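Local coordinates for protein lectin 2 (Agrocybe aegerita, PDB 4TQK) that binds N-acetylglucosamine, as a lectin with a beta-propeller fold that holds the sugar at several similar sites round its rim, at residues D192-I197 and A209-D214; F134-V139 and F160-G165. The protein carries 1 engineered substitution. All blocks are in the same frame, centred on the assembly; numbering follows the deposited sequence.

Contact 1. Residues D192-I197 and A209-D214. With NAG (2-acetamido-2-deoxy-beta-D-glucopyranose), chain E.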
loop_
_atom_site.group_PDB
_atom_site.type_symbol
_atom_site.label_atom_id
_atom_site.label_comp_id
_atom_site.label_asym_id
_atom_site.label_seq_id
_atom_site.Cartn_x
_atom_site.Cartn_y
_atom_site.Cartn_z
ATOM N N ASP A 192 -25.398 23.079 22.139
ATOM C CA ASP A 192 -26.588 23.020 22.981
ATOM C C ASP A 192 -27.869 22.910 22.153
ATOM O O ASP A 192 -28.607 21.910 22.235
ATOM C CB ASP A 192 -26.670 24.258 23.879
ATOM C CG ASP A 192 -25.691 24.212 25.037
ATOM O OD1 ASP A 192 -25.366 23.096 25.506
ATOM O OD2 ASP A 192 -25.254 25.296 25.486
ATOM N N LYS A 193 -28.134 23.955 21.371
ATOM C CA LYS A 193 -29.423 24.114 20.702
ATOM C C LYS A 193 -29.370 23.953 19.188
ATOM O O LYS A 193 -30.414 23.891 18.543
ATOM C CB LYS A 193 -30.043 25.471 21.038
ATOM C CG LYS A 193 -30.165 25.749 22.524
ATOM C CD LYS A 193 -31.035 26.973 22.776
ATOM C CE LYS A 193 -32.517 26.613 22.704
ATOM N NZ LYS A 193 -33.116 26.389 24.053
ATOM N N HIS A 194 -28.169 23.887 18.622
ATOM C CA HIS A 194 -28.035 23.753 17.174
ATOM C C HIS A 194 -26.824 22.933 16.777
ATOM O O HIS A 194 -25.836 22.846 17.515
ATOM C CB HIS A 194 -27.899 25.119 16.480
ATOM C CG HIS A 194 -28.744 26.199 17.076
ATOM N ND1 HIS A 194 -29.996 26.512 16.594
ATOM C CD2 HIS A 194 -28.507 27.045 18.104
ATOM C CE1 HIS A 194 -30.504 27.499 17.314
ATOM N NE2 HIS A 194 -29.622 27.839 18.236
ATOM N N VAL A 195 -26.906 22.347 15.590
ATOM C CA VAL A 195 -25.723 21.877 14.909
ATOM C C VAL A 195 -25.179 23.102 14.189
ATOM O O VAL A 195 -25.914 23.768 13.448
ATOM C CB VAL A 195 -26.044 20.788 13.868
ATOM C CG1 VAL A 195 -24.762 20.323 13.199
ATOM C CG2 VAL A 195 -26.787 19.606 14.516
ATOM N N PHE A 196 -23.910 23.414 14.431
ATOM C CA PHE A 196 -23.254 24.533 13.766
ATOM C C PHE A 196 -22.268 23.984 12.759
ATOM O O PHE A 196 -21.744 22.894 12.937
ATOM C CB PHE A 196 -22.463 25.381 14.758
ATOM C CG PHE A 196 -23.296 26.040 15.815
ATOM C CD1 PHE A 196 -23.867 27.282 15.592
ATOM C CD2 PHE A 196 -23.463 25.442 17.053
ATOM C CE1 PHE A 196 -24.606 27.901 16.569
ATOM C CE2 PHE A 196 -24.208 26.062 18.042
ATOM C CZ PHE A 196 -24.778 27.291 17.800
ATOM N N ILE A 197 -22.003 24.756 11.714
ATOM C CA ILE A 197 -20.911 24.445 10.817
ATOM C C ILE A 197 -20.006 25.669 10.708
ATOM O O ILE A 197 -20.475 26.807 10.767
ATOM C CB ILE A 197 -21.413 23.945 9.427
ATOM C CG1 ILE A 197 -20.433 24.322 8.323
ATOM C CG2 ILE A 197 -22.760 24.516 9.098
ATOM C CD1 ILE A 197 -21.099 24.603 6.992
ATOM N N ALA A 209 -19.066 30.469 13.071
ATOM C CA ALA A 209 -20.059 29.413 13.177
ATOM C C ALA A 209 -21.413 29.855 12.655
ATOM O O ALA A 209 -21.857 30.977 12.922
ATOM C CB ALA A 209 -20.193 28.969 14.614
ATOM N N LYS A 210 -22.072 28.964 11.923
ATOM C CA LYS A 210 -23.438 29.210 11.480
ATOM C C LYS A 210 -24.355 28.044 11.843
ATOM O O LYS A 210 -23.998 26.884 11.653
ATOM C CB LYS A 210 -23.471 29.463 9.974
ATOM C CG LYS A 210 -24.865 29.691 9.409
ATOM C CD LYS A 210 -24.808 29.951 7.907
ATOM C CE LYS A 210 -26.182 30.253 7.329
ATOM N NZ LYS A 210 -26.083 30.626 5.894
ATOM N N SER A 211 -25.539 28.361 12.359
ATOM C CA SER A 211 -26.520 27.344 12.730
ATOM C C SER A 211 -27.261 26.805 11.516
ATOM O O SER A 211 -27.886 27.576 10.781
ATOM C CB SER A 211 -27.536 27.923 13.711
ATOM O OG SER A 211 -28.586 27.000 13.927
ATOM N N VAL A 212 -27.220 25.484 11.327
ATOM C CA VAL A 212 -27.883 24.852 10.183
ATOM C C VAL A 212 -29.003 23.880 10.551
ATOM O O VAL A 212 -29.853 23.565 9.719
ATOM C CB VAL A 212 -26.890 24.127 9.274
ATOM C CG1 VAL A 212 -25.932 25.124 8.630
ATOM C CG2 VAL A 212 -26.133 23.059 10.049
ATOM N N ILE A 213 -29.012 23.403 11.787
ATOM C CA ILE A 213 -30.024 22.430 12.207
ATOM C C ILE A 213 -30.415 22.646 13.666
ATOM O O ILE A 213 -29.552 22.746 14.530
ATOM C CB ILE A 213 -29.527 20.965 12.074
ATOM C CG1 ILE A 213 -29.102 20.632 10.648
ATOM C CG2 ILE A 213 -30.598 19.983 12.534
ATOM C CD1 ILE A 213 -28.446 19.262 10.539
ATOM N N ASP A 214 -31.715 22.694 13.933
ATOM C CA ASP A 214 -32.207 22.833 15.295
ATOM C C ASP A 214 -32.648 21.479 15.836
ATOM O O ASP A 214 -33.822 21.277 16.167
ATOM C CB ASP A 214 -33.339 23.864 15.353
ATOM C CG ASP A 214 -32.934 25.217 14.759
ATOM O OD1 ASP A 214 -31.757 25.628 14.913
ATOM O OD2 ASP A 214 -33.789 25.869 14.121
HETATM C C1 NAG E . -23.340 29.269 21.915
HETATM C C2 NAG E . -22.513 28.139 21.324
HETATM C C3 NAG E . -21.301 28.809 20.694
HETATM C C4 NAG E . -21.801 29.732 19.589
HETATM C C5 NAG E . -22.997 30.586 20.025
HETATM C C6 NAG E . -23.696 31.157 18.798
HETATM C C7 NAG E . -22.710 25.958 22.336
HETATM C C8 NAG E . -22.129 24.963 23.303
HETATM N N2 NAG E . -22.126 27.153 22.300
HETATM O O1 NAG E . -24.298 28.825 22.843
HETATM O O3 NAG E . -20.421 27.849 20.160
HETATM O O4 NAG E . -20.756 30.570 19.124
HETATM O O5 NAG E . -23.952 29.880 20.804
HETATM O O6 NAG E . -24.666 32.065 19.259
HETATM O O7 NAG E . -23.681 25.662 21.633
#
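His194 reaches across to Asp214 through ND1, which donates to OD1 at 2.6 Å. The carboxylate oxygen lies in the plane of the imidazole, whereas the ring meets it on the anti side, 31° out of the carboxylate plane. The two side chains run next to each other in the same direction with their flat groups turned 70° apart. His194 CG stands beside its own backbone N (chi1 -38°), which carries the ring alongside Ser211, whose OG lies 3.1 Å from ND1. Lys193 CB lies over one face of the imidazole, toward its rim, while the amino end of Lys193 leads off to a salt bridge with Asp219.

The backbones pair as antiparallel strands. Val195 uses both its polar atoms, N to Ile213 O and O to Val212 N, and Ile197 exchanges two bonds with Lys210. Between these pairs the register slips by one residue: Val212 and Ile213 both stand opposite Val195, forming a classic beta bulge. Val195 and Ile213 lie side by side, CG2 of the valine 3.9 Å from CB of the isoleucine, and both also touch Ile243 of the next sheet. Ile197 and Val212 cross at about a right angle, Ile197 CG2 only 3.3 Å from Val212 CG1, closer than usual for two methyls, a sign of local strain or of imprecise coordinates.

Phe196 projects to the same face as Ser211, and its CD1 is 4.2 Å from Ala209 CB. The outer atoms of its ring approach the N-acetylglucosamine of chain E, CE2 coming obliquely to within 3.7 Å of O7. That acetamido oxygen accepts an almost straight bond from Asp192 N (3.1 Å), and Asp159, Gly165 and Trp167 also hydrogen-bond to the sugar. The arrangement is a bulged beta hairpin at the outer edge of a propeller blade, with one of its faces lining a GlcNAc site.

Contact 2. Residues F134-V139 and F160-G165. With NAG (2-acetamido-2-deoxy-beta-D-glucopyranose), chain C; NAG (2-acetamido-2-deoxy-beta-D-glucopyranose), chain E.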
loop_
_atom_site.group_PDB
_atom_site.type_symbol
_atom_site.label_atom_id
_atom_site.label_comp_id
_atom_site.label_asym_id
_atom_site.label_seq_id
_atom_site.Cartn_x
_atom_site.Cartn_y
_atom_site.Cartn_z
ATOM N N PHE A 134 -9.183 21.496 19.265
ATOM C CA PHE A 134 -10.239 22.271 19.878
ATOM C C PHE A 134 -9.821 22.420 21.329
ATOM O O PHE A 134 -9.929 21.478 22.120
ATOM C CB PHE A 134 -11.583 21.561 19.757
ATOM C CG PHE A 134 -12.068 21.435 18.340
ATOM C CD1 PHE A 134 -12.946 22.361 17.811
ATOM C CD2 PHE A 134 -11.639 20.390 17.537
ATOM C CE1 PHE A 134 -13.382 22.249 16.503
ATOM C CE2 PHE A 134 -12.083 20.268 16.226
ATOM C CZ PHE A 134 -12.946 21.209 15.713
ATOM N N GLY A 135 -9.309 23.599 21.662
ATOM C CA GLY A 135 -8.709 23.825 22.956
ATOM C C GLY A 135 -9.547 24.707 23.848
ATOM O O GLY A 135 -10.776 24.662 23.811
ATOM N N GLU A 136 -8.865 25.518 24.648
ATOM C CA GLU A 136 -9.511 26.307 25.676
ATOM C C GLU A 136 -10.251 27.508 25.061
ATOM O O GLU A 136 -11.419 27.726 25.353
ATOM C CB GLU A 136 -8.466 26.722 26.717
ATOM C CG GLU A 136 -8.993 27.098 28.104
ATOM C CD GLU A 136 -9.689 25.970 28.876
ATOM O OE1 GLU A 136 -9.313 24.781 28.781
ATOM O OE2 GLU A 136 -10.631 26.298 29.619
ATOM N N LYS A 137 -9.588 28.235 24.166
ATOM C CA LYS A 137 -10.126 29.470 23.614
ATOM C C LYS A 137 -10.688 29.339 22.207
ATOM O O LYS A 137 -11.011 30.334 21.572
ATOM C CB LYS A 137 -9.051 30.562 23.649
ATOM C CG LYS A 137 -8.622 30.968 25.039
ATOM C CD LYS A 137 -9.833 30.924 25.975
ATOM C CE LYS A 137 -10.136 32.276 26.590
ATOM N NZ LYS A 137 -9.677 32.333 28.000
ATOM N N GLY A 138 -10.819 28.111 21.724
ATOM C CA GLY A 138 -11.366 27.890 20.403
ATOM C C GLY A 138 -10.558 26.866 19.622
ATOM O O GLY A 138 -9.983 25.932 20.195
ATOM N N VAL A 139 -10.518 27.045 18.309
ATOM C CA VAL A 139 -9.813 26.131 17.426
ATOM C C VAL A 139 -8.388 26.642 17.207
ATOM O O VAL A 139 -8.194 27.762 16.714
ATOM C CB VAL A 139 -10.557 26.004 16.084
ATOM C CG1 VAL A 139 -9.890 24.977 15.212
ATOM C CG2 VAL A 139 -12.014 25.626 16.323
ATOM N N PHE A 160 -16.181 26.816 19.573
ATOM C CA PHE A 160 -15.999 25.363 19.695
ATOM C C PHE A 160 -14.955 24.950 20.741
ATOM O O PHE A 160 -14.544 23.789 20.778
ATOM C CB PHE A 160 -15.616 24.746 18.341
ATOM C CG PHE A 160 -16.628 24.971 17.252
ATOM C CD1 PHE A 160 -17.878 24.376 17.307
ATOM C CD2 PHE A 160 -16.315 25.760 16.154
ATOM C CE1 PHE A 160 -18.804 24.566 16.302
ATOM C CE2 PHE A 160 -17.250 25.967 15.132
ATOM C CZ PHE A 160 -18.498 25.357 15.206
ATOM N N GLY A 161 -14.513 25.900 21.560
ATOM C CA GLY A 161 -13.518 25.645 22.591
ATOM C C GLY A 161 -14.103 25.526 23.988
ATOM O O GLY A 161 -15.222 25.984 24.268
ATOM N N TYR A 162 -13.342 24.895 24.878
ATOM C CA TYR A 162 -13.810 24.619 26.235
ATOM C C TYR A 162 -14.254 25.915 26.940
ATOM O O TYR A 162 -15.176 25.919 27.763
ATOM C CB TYR A 162 -12.712 23.885 27.023
ATOM C CG TYR A 162 -13.172 23.388 28.366
ATOM C CD1 TYR A 162 -13.643 22.079 28.537
ATOM C CD2 TYR A 162 -13.162 24.235 29.472
ATOM C CE1 TYR A 162 -14.087 21.635 29.790
ATOM C CE2 TYR A 162 -13.598 23.805 30.713
ATOM C CZ TYR A 162 -14.059 22.513 30.873
ATOM O OH TYR A 162 -14.478 22.123 32.122
ATOM N N ASP A 163 -13.603 27.022 26.600
ATOM C CA ASP A 163 -13.974 28.310 27.151
ATOM C C ASP A 163 -14.384 29.266 26.034
ATOM O O ASP A 163 -14.086 30.449 26.085
ATOM C CB ASP A 163 -12.829 28.894 27.993
ATOM C CG ASP A 163 -13.296 30.015 28.914
ATOM O OD1 ASP A 163 -14.477 29.987 29.324
ATOM O OD2 ASP A 163 -12.491 30.919 29.228
ATOM N N ALA A 164 -15.066 28.738 25.022
ATOM C CA ALA A 164 -15.608 29.560 23.938
ATOM C C ALA A 164 -16.490 28.760 22.976
ATOM O O ALA A 164 -15.976 28.053 22.126
ATOM C CB ALA A 164 -14.472 30.198 23.161
ATOM N N GLY A 165 -17.805 28.804 23.123
ATOM C CA GLY A 165 -18.453 29.198 24.341
ATOM C C GLY A 165 -18.899 27.888 24.969
ATOM O O GLY A 165 -19.877 27.268 24.534
HETATM C C1 NAG C . -3.336 27.691 25.588
HETATM C C2 NAG C . -3.325 26.507 24.624
HETATM C C3 NAG C . -1.916 26.318 24.075
HETATM C C4 NAG C . -1.453 27.632 23.460
HETATM C C5 NAG C . -1.618 28.797 24.434
HETATM C C6 NAG C . -1.252 30.146 23.807
HETATM C C7 NAG C . -5.036 24.828 25.015
HETATM C C8 NAG C . -5.398 23.527 25.675
HETATM N N2 NAG C . -3.818 25.302 25.261
HETATM O O1 NAG C . -4.645 27.896 26.049
HETATM O O3 NAG C . -1.910 25.306 23.098
HETATM O O4 NAG C . -0.101 27.510 23.097
HETATM O O5 NAG C . -2.952 28.848 24.886
HETATM O O6 NAG C . -2.107 30.388 22.715
HETATM O O7 NAG C . -5.849 25.404 24.290
HETATM C C1 NAG E . -23.340 29.269 21.915
HETATM C C2 NAG E . -22.513 28.139 21.324
HETATM C C3 NAG E . -21.301 28.809 20.694
HETATM C C4 NAG E . -21.801 29.732 19.589
HETATM C C5 NAG E . -22.997 30.586 20.025
HETATM C C6 NAG E . -23.696 31.157 18.798
HETATM C C7 NAG E . -22.710 25.958 22.336
HETATM C C8 NAG E . -22.129 24.963 23.303
HETATM N N2 NAG E . -22.126 27.153 22.300
HETATM O O1 NAG E . -24.298 28.825 22.843
HETATM O O3 NAG E . -20.421 27.849 20.160
HETATM O O4 NAG E . -20.756 30.570 19.124
HETATM O O5 NAG E . -23.952 29.880 20.804
HETATM O O6 NAG E . -24.666 32.065 19.259
HETATM O O7 NAG E . -23.681 25.662 21.633
HETATM O O HOH W 1 -9.755 30.046 29.191
#
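Gly135 and Tyr162 join the two loops through the backbone: Tyr162 N donates to Gly135 O at 2.8 Å, and Asp163 N to Glu136 O at 2.6 Å. The donors belong to a type I turn, Gly161 to Ala164. Gly161 CA comes within 3.2 Å of Gly135 O, a close backbone approach.

Among charged groups, Lys137 NZ makes a weak salt bridge with Asp163 OD2 at 3.4 Å, and a water accepts from the amine and donates to the same oxygen. Glu136 is bent at chi2 (64°), which brings OE2 to 3.3 Å from Tyr162 CD2; its OE1 is hydrogen-bonded to His116.

Apolar contact is made by Phe160 CB, set at the edge of the Phe134 ring, 3.6 Å from CD1. Two sugars flank the loops: Glu136 N donates to O7 of the N-acetylglucosamine of chain C, and Gly165 O accepts from N2 of that of chain E.

The loop between strands 130-134 and 139-146 thus meets the one leading from strand 154-157 to strand 173-177, while Phe134, Val139 and Phe160 all pack on Ile187 of strand 186-190.

How the contacts relate
Contact 2 comes first along the chain and closes before contact 1 opens; their centres lie about 16 Å apart on the same side of the chain's centre. Contact 2 joins loops of the sheet built from strands 117-121 to 154-157 and of the link to the next sheet, whereas contact 1 pairs the last two strands of that next sheet, 195-198 and 210-213. The two meet where Phe160 CZ packs 4.0 Å from Phe196 CB and equally close to Ala209 CB. Both touch the N-acetylglucosamine of chain E, which therefore sits between successive propeller blades, while the sugar of chain C occupies a neighbouring site beyond contact 2.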